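Local atomic coordinates of solute-binding periplasmic protein of iron/siderophore ABC transporter (Yersinia pestis, PDB entry 6B2Y), a protein that probably binds chelated iron in the periplasm as the substrate-binding component of an iron/siderophore ABC transporter and passes it on for uptake. Residues A39-M44 with P158-D163; E228-T233 with V263-V268; D274-S279 with K308-K313. All blocks are in the same frame, centred on the assembly; numbering follows the deposited sequence.

Contact 1. Residues A39-M44 with P158-D163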
loop_
_atom_site.group_PDB
_atom_site.type_symbol
_atom_site.label_atom_id
_atom_site.label_comp_id
_atom_site.label_asym_id
_atom_site.label_seq_id
_atom_site.Cartn_x
_atom_site.Cartn_y
_atom_site.Cartn_z
ATOM N N ALA A 39 -1.256 15.497 25.742
ATOM C CA ALA A 39 -1.876 16.405 24.794
ATOM C C ALA A 39 -1.003 16.572 23.557
ATOM O O ALA A 39 -1.348 17.336 22.671
ATOM C CB ALA A 39 -2.144 17.768 25.450
ATOM N N THR A 40 0.130 15.876 23.497
ATOM C CA THR A 40 0.952 15.872 22.296
ATOM C C THR A 40 1.073 14.462 21.728
ATOM O O THR A 40 0.711 13.467 22.369
ATOM C CB THR A 40 2.350 16.447 22.564
ATOM O OG1 THR A 40 3.139 15.504 23.313
ATOM C CG2 THR A 40 2.246 17.755 23.327
ATOM N N VAL A 41 1.561 14.395 20.487
ATOM C CA VAL A 41 2.064 13.160 19.896
ATOM C C VAL A 41 3.448 13.447 19.326
ATOM O O VAL A 41 3.753 14.571 18.928
ATOM C CB VAL A 41 1.135 12.584 18.791
ATOM C CG1 VAL A 41 -0.270 12.310 19.324
ATOM C CG2 VAL A 41 1.092 13.502 17.559
ATOM N N THR A 42 4.306 12.439 19.327
ATOM C CA THR A 42 5.540 12.484 18.554
ATOM C C THR A 42 5.274 11.710 17.269
ATOM O O THR A 42 4.931 10.521 17.324
ATOM C CB THR A 42 6.723 11.880 19.311
ATOM O OG1 THR A 42 6.914 12.571 20.556
ATOM C CG2 THR A 42 7.999 12.000 18.467
ATOM N N ASP A 43 5.422 12.366 16.119
ATOM C CA ASP A 43 5.008 11.692 14.890
ATOM C C ASP A 43 6.191 10.963 14.237
ATOM O O ASP A 43 7.288 10.868 14.795
ATOM C CB ASP A 43 4.310 12.676 13.940
ATOM C CG ASP A 43 5.267 13.638 13.232
ATOM O OD1 ASP A 43 6.489 13.557 13.420
ATOM O OD2 ASP A 43 4.758 14.498 12.474
ATOM N N MET A 44 5.955 10.405 13.044
ATOM C CA MET A 44 6.986 9.566 12.436
ATOM C C MET A 44 8.143 10.380 11.881
ATOM O O MET A 44 9.185 9.802 11.545
ATOM C CB MET A 44 6.375 8.683 11.332
ATOM C CG MET A 44 5.359 7.699 11.883
ATOM S SD MET A 44 6.062 6.678 13.192
ATOM C CE MET A 44 7.362 5.889 12.286
ATOM N N PRO A 158 -3.025 21.159 13.488
ATOM C CA PRO A 158 -1.967 20.169 13.738
ATOM C C PRO A 158 -1.795 19.241 12.544
ATOM O O PRO A 158 -2.772 18.737 11.995
ATOM C CB PRO A 158 -2.472 19.407 14.972
ATOM C CG PRO A 158 -3.688 20.160 15.459
ATOM C CD PRO A 158 -4.225 20.908 14.304
ATOM N N VAL A 159 -0.540 19.004 12.163
ATOM C CA VAL A 159 -0.193 18.106 11.065
ATOM C C VAL A 159 0.629 16.955 11.634
ATOM O O VAL A 159 1.603 17.184 12.364
ATOM C CB VAL A 159 0.592 18.841 9.962
ATOM C CG1 VAL A 159 1.068 17.869 8.906
ATOM C CG2 VAL A 159 -0.245 19.968 9.348
ATOM N N VAL A 160 0.245 15.725 11.303
ATOM C CA VAL A 160 0.912 14.526 11.817
ATOM C C VAL A 160 1.407 13.711 10.625
ATOM O O VAL A 160 0.627 13.429 9.707
ATOM C CB VAL A 160 -0.042 13.686 12.687
ATOM C CG1 VAL A 160 0.540 12.300 12.943
ATOM C CG2 VAL A 160 -0.363 14.410 13.989
ATOM N N PHE A 161 2.692 13.321 10.652
ATOM C CA PHE A 161 3.292 12.499 9.602
ATOM C C PHE A 161 3.328 11.033 10.007
ATOM O O PHE A 161 3.683 10.705 11.141
ATOM C CB PHE A 161 4.712 12.963 9.268
ATOM C CG PHE A 161 4.750 14.272 8.551
ATOM C CD1 PHE A 161 4.653 14.322 7.163
ATOM C CD2 PHE A 161 4.833 15.461 9.259
ATOM C CE1 PHE A 161 4.659 15.540 6.503
ATOM C CE2 PHE A 161 4.838 16.684 8.596
ATOM C CZ PHE A 161 4.753 16.716 7.224
ATOM N N VAL A 162 2.961 10.159 9.066
ATOM C CA VAL A 162 3.065 8.708 9.205
ATOM C C VAL A 162 3.977 8.189 8.100
ATOM O O VAL A 162 4.379 8.927 7.204
ATOM C CB VAL A 162 1.695 8.009 9.141
ATOM C CG1 VAL A 162 0.825 8.416 10.324
ATOM C CG2 VAL A 162 1.003 8.314 7.778
ATOM N N ASP A 163 4.323 6.901 8.176
ATOM C CA ASP A 163 5.039 6.284 7.063
ATOM C C ASP A 163 4.669 4.811 6.939
ATOM O O ASP A 163 4.879 4.030 7.878
ATOM C CB ASP A 163 6.556 6.398 7.212
ATOM C CG ASP A 163 7.289 5.688 6.074
ATOM O OD1 ASP A 163 6.976 5.971 4.902
ATOM O OD2 ASP A 163 8.151 4.826 6.362
#

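Contact 2. Residues E228-T233 with V263-V268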
loop_
_atom_site.group_PDB
_atom_site.type_symbol
_atom_site.label_atom_id
_atom_site.label_comp_id
_atom_site.label_asym_id
_atom_site.label_seq_id
_atom_site.Cartn_x
_atom_site.Cartn_y
_atom_site.Cartn_z
ATOM N N GLU A 228 7.358 5.066 -19.083
ATOM C CA GLU A 228 8.207 4.972 -20.273
ATOM C C GLU A 228 9.488 4.191 -19.982
ATOM O O GLU A 228 9.663 3.061 -20.448
ATOM C CB GLU A 228 8.525 6.376 -20.809
ATOM C CG GLU A 228 8.880 6.432 -22.301
ATOM C CD GLU A 228 10.272 5.911 -22.590
ATOM O OE1 GLU A 228 10.407 5.007 -23.443
ATOM O OE2 GLU A 228 11.230 6.403 -21.956
ATOM N N GLU A 229 10.399 4.793 -19.213
ATOM C CA GLU A 229 11.616 4.100 -18.803
ATOM C C GLU A 229 11.263 2.918 -17.911
ATOM O O GLU A 229 10.487 3.055 -16.961
ATOM C CB GLU A 229 12.548 5.058 -18.059
ATOM C CG GLU A 229 12.628 6.446 -18.661
ATOM C CD GLU A 229 13.960 7.119 -18.394
ATOM O OE1 GLU A 229 14.996 6.417 -18.408
ATOM O OE2 GLU A 229 13.971 8.348 -18.175
ATOM N N CYS A 230 11.849 1.761 -18.198
ATOM C CA CYS A 230 11.390 0.567 -17.511
ATOM C C CYS A 230 11.936 0.462 -16.097
ATOM O O CYS A 230 12.967 1.040 -15.734
ATOM C CB CYS A 230 11.783 -0.720 -18.230
ATOM S SG CYS A 230 11.339 -2.165 -17.193
ATOM N N CYS A 231 11.208 -0.319 -15.305
ATOM C CA CYS A 231 11.753 -1.005 -14.150
ATOM C C CYS A 231 11.984 -0.037 -12.999
ATOM O O CYS A 231 13.100 0.087 -12.479
ATOM C CB CYS A 231 13.030 -1.753 -14.532
ATOM S SG CYS A 231 13.018 -2.687 -16.142
ATOM N N GLY A 232 10.930 0.672 -12.615
ATOM C CA GLY A 232 10.847 1.138 -11.250
ATOM C C GLY A 232 10.811 -0.047 -10.309
ATOM O O GLY A 232 10.298 -1.111 -10.648
ATOM N N THR A 233 11.402 0.124 -9.130
ATOM C CA THR A 233 11.525 -0.993 -8.211
ATOM C C THR A 233 11.715 -0.435 -6.805
ATOM O O THR A 233 11.691 0.781 -6.592
ATOM C CB THR A 233 12.674 -1.926 -8.625
ATOM O OG1 THR A 233 12.621 -3.125 -7.848
ATOM C CG2 THR A 233 14.033 -1.249 -8.446
ATOM N N VAL A 263 15.790 0.931 -11.962
ATOM C CA VAL A 263 16.934 0.118 -12.353
ATOM C C VAL A 263 16.777 -0.196 -13.833
ATOM O O VAL A 263 15.686 -0.567 -14.271
ATOM C CB VAL A 263 17.015 -1.177 -11.517
ATOM C CG1 VAL A 263 18.061 -2.139 -12.082
ATOM C CG2 VAL A 263 17.295 -0.846 -10.047
ATOM N N ASN A 264 17.838 -0.039 -14.611
ATOM C CA ASN A 264 17.663 -0.197 -16.050
ATOM C C ASN A 264 17.432 -1.656 -16.406
ATOM O O ASN A 264 17.884 -2.577 -15.708
ATOM C CB ASN A 264 18.853 0.356 -16.815
ATOM C CG ASN A 264 18.538 1.696 -17.482
ATOM O OD1 ASN A 264 17.886 1.741 -18.528
ATOM N ND2 ASN A 264 19.001 2.790 -16.877
ATOM N N LEU A 265 16.723 -1.869 -17.520
ATOM C CA LEU A 265 16.294 -3.212 -17.904
ATOM C C LEU A 265 17.482 -4.147 -18.094
ATOM O O LEU A 265 17.385 -5.339 -17.787
ATOM C CB LEU A 265 15.440 -3.158 -19.172
ATOM C CG LEU A 265 14.981 -4.517 -19.704
ATOM C CD1 LEU A 265 14.226 -5.285 -18.620
ATOM C CD2 LEU A 265 14.109 -4.378 -20.950
ATOM N N GLU A 266 18.612 -3.623 -18.581
ATOM C CA GLU A 266 19.778 -4.475 -18.798
ATOM C C GLU A 266 20.282 -5.084 -17.496
ATOM O O GLU A 266 20.770 -6.221 -17.492
ATOM C CB GLU A 266 20.890 -3.674 -19.480
ATOM C CG GLU A 266 20.524 -3.129 -20.872
ATOM C CD GLU A 266 19.623 -1.898 -20.818
ATOM O OE1 GLU A 266 18.810 -1.723 -21.756
ATOM O OE2 GLU A 266 19.725 -1.112 -19.844
ATOM N N LYS A 267 20.160 -4.357 -16.383
ATOM C CA LYS A 267 20.624 -4.887 -15.106
ATOM C C LYS A 267 19.693 -5.976 -14.589
ATOM O O LYS A 267 20.155 -6.987 -14.050
ATOM C CB LYS A 267 20.758 -3.760 -14.086
ATOM C CG LYS A 267 21.956 -2.862 -14.315
ATOM C CD LYS A 267 21.624 -1.424 -13.995
ATOM C CE LYS A 267 22.892 -0.595 -13.853
ATOM N NZ LYS A 267 23.967 -1.381 -13.199
ATOM N N VAL A 268 18.378 -5.788 -14.746
ATOM C CA VAL A 268 17.430 -6.836 -14.378
ATOM C C VAL A 268 17.763 -8.129 -15.112
ATOM O O VAL A 268 17.863 -9.200 -14.503
ATOM C CB VAL A 268 15.986 -6.386 -14.665
ATOM C CG1 VAL A 268 14.996 -7.418 -14.151
ATOM C CG2 VAL A 268 15.730 -5.027 -14.042
#

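Contact 3. Residues D274-S279 with K308-K313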
loop_
_atom_site.group_PDB
_atom_site.type_symbol
_atom_site.label_atom_id
_atom_site.label_comp_id
_atom_site.label_asym_id
_atom_site.label_seq_id
_atom_site.Cartn_x
_atom_site.Cartn_y
_atom_site.Cartn_z
ATOM N N ASP A 274 15.497 -15.280 -9.825
ATOM C CA ASP A 274 14.734 -16.521 -9.746
ATOM C C ASP A 274 13.237 -16.268 -9.894
ATOM O O ASP A 274 12.520 -17.077 -10.499
ATOM C CB ASP A 274 15.003 -17.230 -8.423
ATOM C CG ASP A 274 16.439 -17.679 -8.285
ATOM O OD1 ASP A 274 17.068 -18.005 -9.319
ATOM O OD2 ASP A 274 16.933 -17.717 -7.133
ATOM N N ILE A 275 12.753 -15.153 -9.344
ATOM C CA ILE A 275 11.328 -14.854 -9.238
ATOM C C ILE A 275 11.091 -13.432 -9.731
ATOM O O ILE A 275 11.876 -12.526 -9.435
ATOM C CB ILE A 275 10.842 -15.024 -7.782
ATOM C CG1 ILE A 275 10.892 -16.496 -7.377
ATOM C CG2 ILE A 275 9.440 -14.448 -7.583
ATOM C CD1 ILE A 275 10.581 -16.742 -5.925
ATOM N N TYR A 276 10.006 -13.238 -10.491
ATOM C CA TYR A 276 9.628 -11.934 -11.026
ATOM C C TYR A 276 8.257 -11.556 -10.487
ATOM O O TYR A 276 7.328 -12.369 -10.519
ATOM C CB TYR A 276 9.605 -11.931 -12.565
ATOM C CG TYR A 276 8.963 -10.681 -13.141
ATOM C CD1 TYR A 276 9.711 -9.539 -13.368
ATOM C CD2 TYR A 276 7.612 -10.650 -13.446
ATOM C CE1 TYR A 276 9.136 -8.391 -13.882
ATOM C CE2 TYR A 276 7.018 -9.497 -13.960
ATOM C CZ TYR A 276 7.788 -8.381 -14.185
ATOM O OH TYR A 276 7.218 -7.234 -14.687
ATOM N N ILE A 277 8.138 -10.325 -9.984
ATOM C CA ILE A 277 6.883 -9.790 -9.468
ATOM C C ILE A 277 6.609 -8.468 -10.163
ATOM O O ILE A 277 7.501 -7.617 -10.251
ATOM C CB ILE A 277 6.923 -9.569 -7.939
ATOM C CG1 ILE A 277 7.384 -10.827 -7.213
ATOM C CG2 ILE A 277 5.542 -9.170 -7.422
ATOM C CD1 ILE A 277 7.380 -10.670 -5.691
ATOM N N ALA A 278 5.373 -8.284 -10.624
ATOM C CA ALA A 278 4.907 -7.006 -11.144
ATOM C C ALA A 278 3.852 -6.434 -10.204
ATOM O O ALA A 278 3.007 -7.170 -9.698
ATOM C CB ALA A 278 4.307 -7.167 -12.553
ATOM N N SER A 279 3.890 -5.127 -9.968
ATOM C CA SER A 279 2.814 -4.473 -9.229
ATOM C C SER A 279 1.976 -3.632 -10.178
ATOM O O SER A 279 2.475 -3.106 -11.177
ATOM C CB SER A 279 3.320 -3.577 -8.082
ATOM O OG SER A 279 3.651 -2.273 -8.534
ATOM N N LYS A 308 -0.134 -10.276 -20.485
ATOM C CA LYS A 308 0.293 -9.236 -21.418
ATOM C C LYS A 308 1.536 -8.520 -20.908
ATOM O O LYS A 308 2.450 -8.216 -21.688
ATOM C CB LYS A 308 -0.835 -8.235 -21.668
ATOM C CG LYS A 308 -0.347 -6.920 -22.273
ATOM C CD LYS A 308 -1.344 -6.342 -23.280
ATOM C CE LYS A 308 -2.782 -6.521 -22.819
ATOM N NZ LYS A 308 -3.743 -5.797 -23.713
ATOM N N ILE A 309 1.590 -8.243 -19.602
ATOM C CA ILE A 309 2.750 -7.564 -19.030
ATOM C C ILE A 309 3.995 -8.431 -19.173
ATOM O O ILE A 309 5.105 -7.925 -19.388
ATOM C CB ILE A 309 2.468 -7.187 -17.562
ATOM C CG1 ILE A 309 1.515 -5.991 -17.503
ATOM C CG2 ILE A 309 3.761 -6.866 -16.805
ATOM C CD1 ILE A 309 2.180 -4.698 -17.910
ATOM N N LEU A 310 3.832 -9.748 -19.052
ATOM C CA LEU A 310 4.958 -10.666 -19.176
ATOM C C LEU A 310 5.426 -10.828 -20.616
ATOM O O LEU A 310 6.494 -11.406 -20.840
ATOM C CB LEU A 310 4.586 -12.036 -18.608
ATOM C CG LEU A 310 4.239 -12.151 -17.124
ATOM C CD1 LEU A 310 3.838 -13.569 -16.803
ATOM C CD2 LEU A 310 5.416 -11.722 -16.285
ATOM N N GLY A 311 4.652 -10.350 -21.589
ATOM C CA GLY A 311 5.028 -10.431 -22.985
ATOM C C GLY A 311 5.787 -9.240 -23.526
ATOM O O GLY A 311 6.049 -9.188 -24.733
ATOM N N ARG A 312 6.152 -8.278 -22.676
ATOM C CA ARG A 312 6.905 -7.118 -23.129
ATOM C C ARG A 312 8.331 -7.515 -23.500
ATOM O O ARG A 312 8.873 -8.511 -23.019
ATOM C CB ARG A 312 6.955 -6.034 -22.043
ATOM C CG ARG A 312 5.652 -5.291 -21.804
ATOM C CD ARG A 312 5.781 -4.354 -20.596
ATOM N NE ARG A 312 6.005 -5.107 -19.366
ATOM C CZ ARG A 312 6.853 -4.743 -18.401
ATOM N NH1 ARG A 312 7.558 -3.632 -18.510
ATOM N NH2 ARG A 312 6.998 -5.505 -17.326
ATOM N N LYS A 313 8.942 -6.708 -24.366
ATOM C CA LYS A 313 10.312 -6.967 -24.781
ATOM C C LYS A 313 11.251 -6.920 -23.583
ATOM O O LYS A 313 11.012 -6.204 -22.607
ATOM C CB LYS A 313 10.759 -5.954 -25.830
ATOM C CG LYS A 313 9.875 -5.903 -27.065
ATOM C CD LYS A 313 10.531 -5.126 -28.207
ATOM C CE LYS A 313 10.897 -6.037 -29.396
ATOM N NZ LYS A 313 11.838 -7.159 -29.053
#

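Contact 1. Residues A39-M44 with P158-D163
V160 meets V41 in the apolar part of this contact. The two side chains cross at about a right angle, with V160 CG2 at 4.0 Å from V41 CG2. The other branch, V160 CG1, lies against D43 CB at 3.9 Å. V160 thus touches two residues of 39-44, one with each methyl.

F161 carries the polar part. Its backbone N and O both face 39-44. F161 N donates to D43 OD2 at 3.0 Å, with an N-H...O angle of 160°. The donor comes from above the carboxylate plane. D43 chi1 is 75°, which sets CG between the backbone N and carbonyl carbon and turns the acid toward strand 159-162. D43 OD2 also touches the edge of the F161 ring, 3.4 Å from F161 CD2 and near the ring plane. Carboxylate and ring stand almost perpendicular. OD2 also forms a salt bridge with R47 NH1, and that NH1 bonds V159 O. R47 therefore ties the acid to the strand a second time. This buried charge is probably stabilised by the arginine.

F161 O accepts from M44 N at 3.0 Å, with the donor tilted from the carbonyl plane. One side-chain bond and one backbone bond thus bracket a single strand residue, in place of a regular sheet ladder.

At V162, M44 CG lies 3.7 Å from V162 CA. Bends at chi2 and chi3 then turn the methionine end away from the strand.

D163 closes the segment; its carboxylate accepts from the backbone N of R165, N166 and S167 and from N171 ND2. Strand 159-162 is an outermost strand of the five-stranded parallel sheet, and its other edge bonds 132-136. Strand 40-42 pairs antiparallel with 48-50. Helix 168-182 touches both segments: L178 packs on V41 and V160, and S175 on M44.

Contact 2. Residues E228-T233 with V263-V268
C231 SG packs on the first turn of the helix that starts at L265. C231 SG lies 3.8 Å from L265 CA and 3.8 Å from L265 CD1. V268 CG2 approaches C231 SG at 4.2 Å. C231 is joined to its neighbour C230 by a bond of 2.0 Å between C230 SG and C231 SG. This is a vicinal disulfide, which closes a tight ring through the peptide between the two cysteines. C230 SG stays farther out, 4.5 Å from L265 CD1.

A second apolar touch lies nearer the strand. T233 CG2 meets V263 CG2 at 3.7 Å, and the two side chains meet at a slant. T233 OG1 is anti to the backbone N (chi1 -170°) and bonds I220 O, while the methyl serves V263.

At the polar edge, V263 N donates to C231 O at 2.9 Å. The bond is nearly straight (172°). It carries on the antiparallel pairing in which T233 bonds G261. L265 N is buried and has no partner in the model.

The contact joins the strand pair 232-234 and 260-262 to the start of helix 265-271. F219 of strand 217-221 touches C231, T233 and V268.

Contact 3. Residues D274-S279 with K308-K313
Y276 and L310 make the main apolar touch. L310 CD2 lies 3.6 Å from Y276 CE2 and 3.7 Å from Y276 CD2. The methyl approaches the ring obliquely, and the two side chains pass one another while pointing opposite ways. I309 adds a looser touch. I309 CG2 is 4.3 Å from A278 CB and 4.1 Å from Y276 OH. I309 CG2 thus sits by both strand residues that point toward the helix.

The polar pair is Y276 and R312. Y276 CG is anti to the backbone N (chi1 169°), which sends the ring out from the strand toward the helix end. Y276 OH comes to 3.2 Å from R312 NH2, at the guanidinium edge and near its plane. The angle is too poor for a hydrogen bond. Both groups instead bind E221 OE2: the tyrosine by a hydrogen bond, the arginine by a salt bridge. This shared oxygen probably accounts for their closeness.

R312 is also held within its own segment. R312 NE donates to I309 O at 3.0 Å, in the carbonyl plane and on a lone pair. A bend at chi3 (-64°) folds the side chain back for this. G311 N bonds K308 O at 3.1 Å.

Strand 275-280 lies between parallel strands 217-221 and 326-330. Helix 299-310 belongs to the beta-alpha-beta crossover from 275-280 to 326-330. On one face, Y276 and A278 meet the C-terminal end of this helix, and L310 also touches S326. I277 points away and packs on F346 and F350 of helix 340-350.

Overall arrangement
All three contacts are mostly buried, and none is a surface patch. Contact 1 sets the 40-42 strand pair against an edge strand of the parallel sheet. Contact 3 includes a strand of the mixed sheet. Contact 2 joins a separate strand pair to helix 265-271 and packs on strand 217-221 of that sheet. Centre to centre, contact 1 lies about 35 Å from contact 2 and about 38 Å from contact 3. Contacts 2 and 3 have centres about 12 Å apart and touch. Helix 265-271 and strand 275-280 are consecutive elements. Contact 1 features a buried acid, contact 2 sulfur packing and one backbone bond. Contact 3 is apolar strand-helix packing with a shared glutamate, E221, which also touches C230.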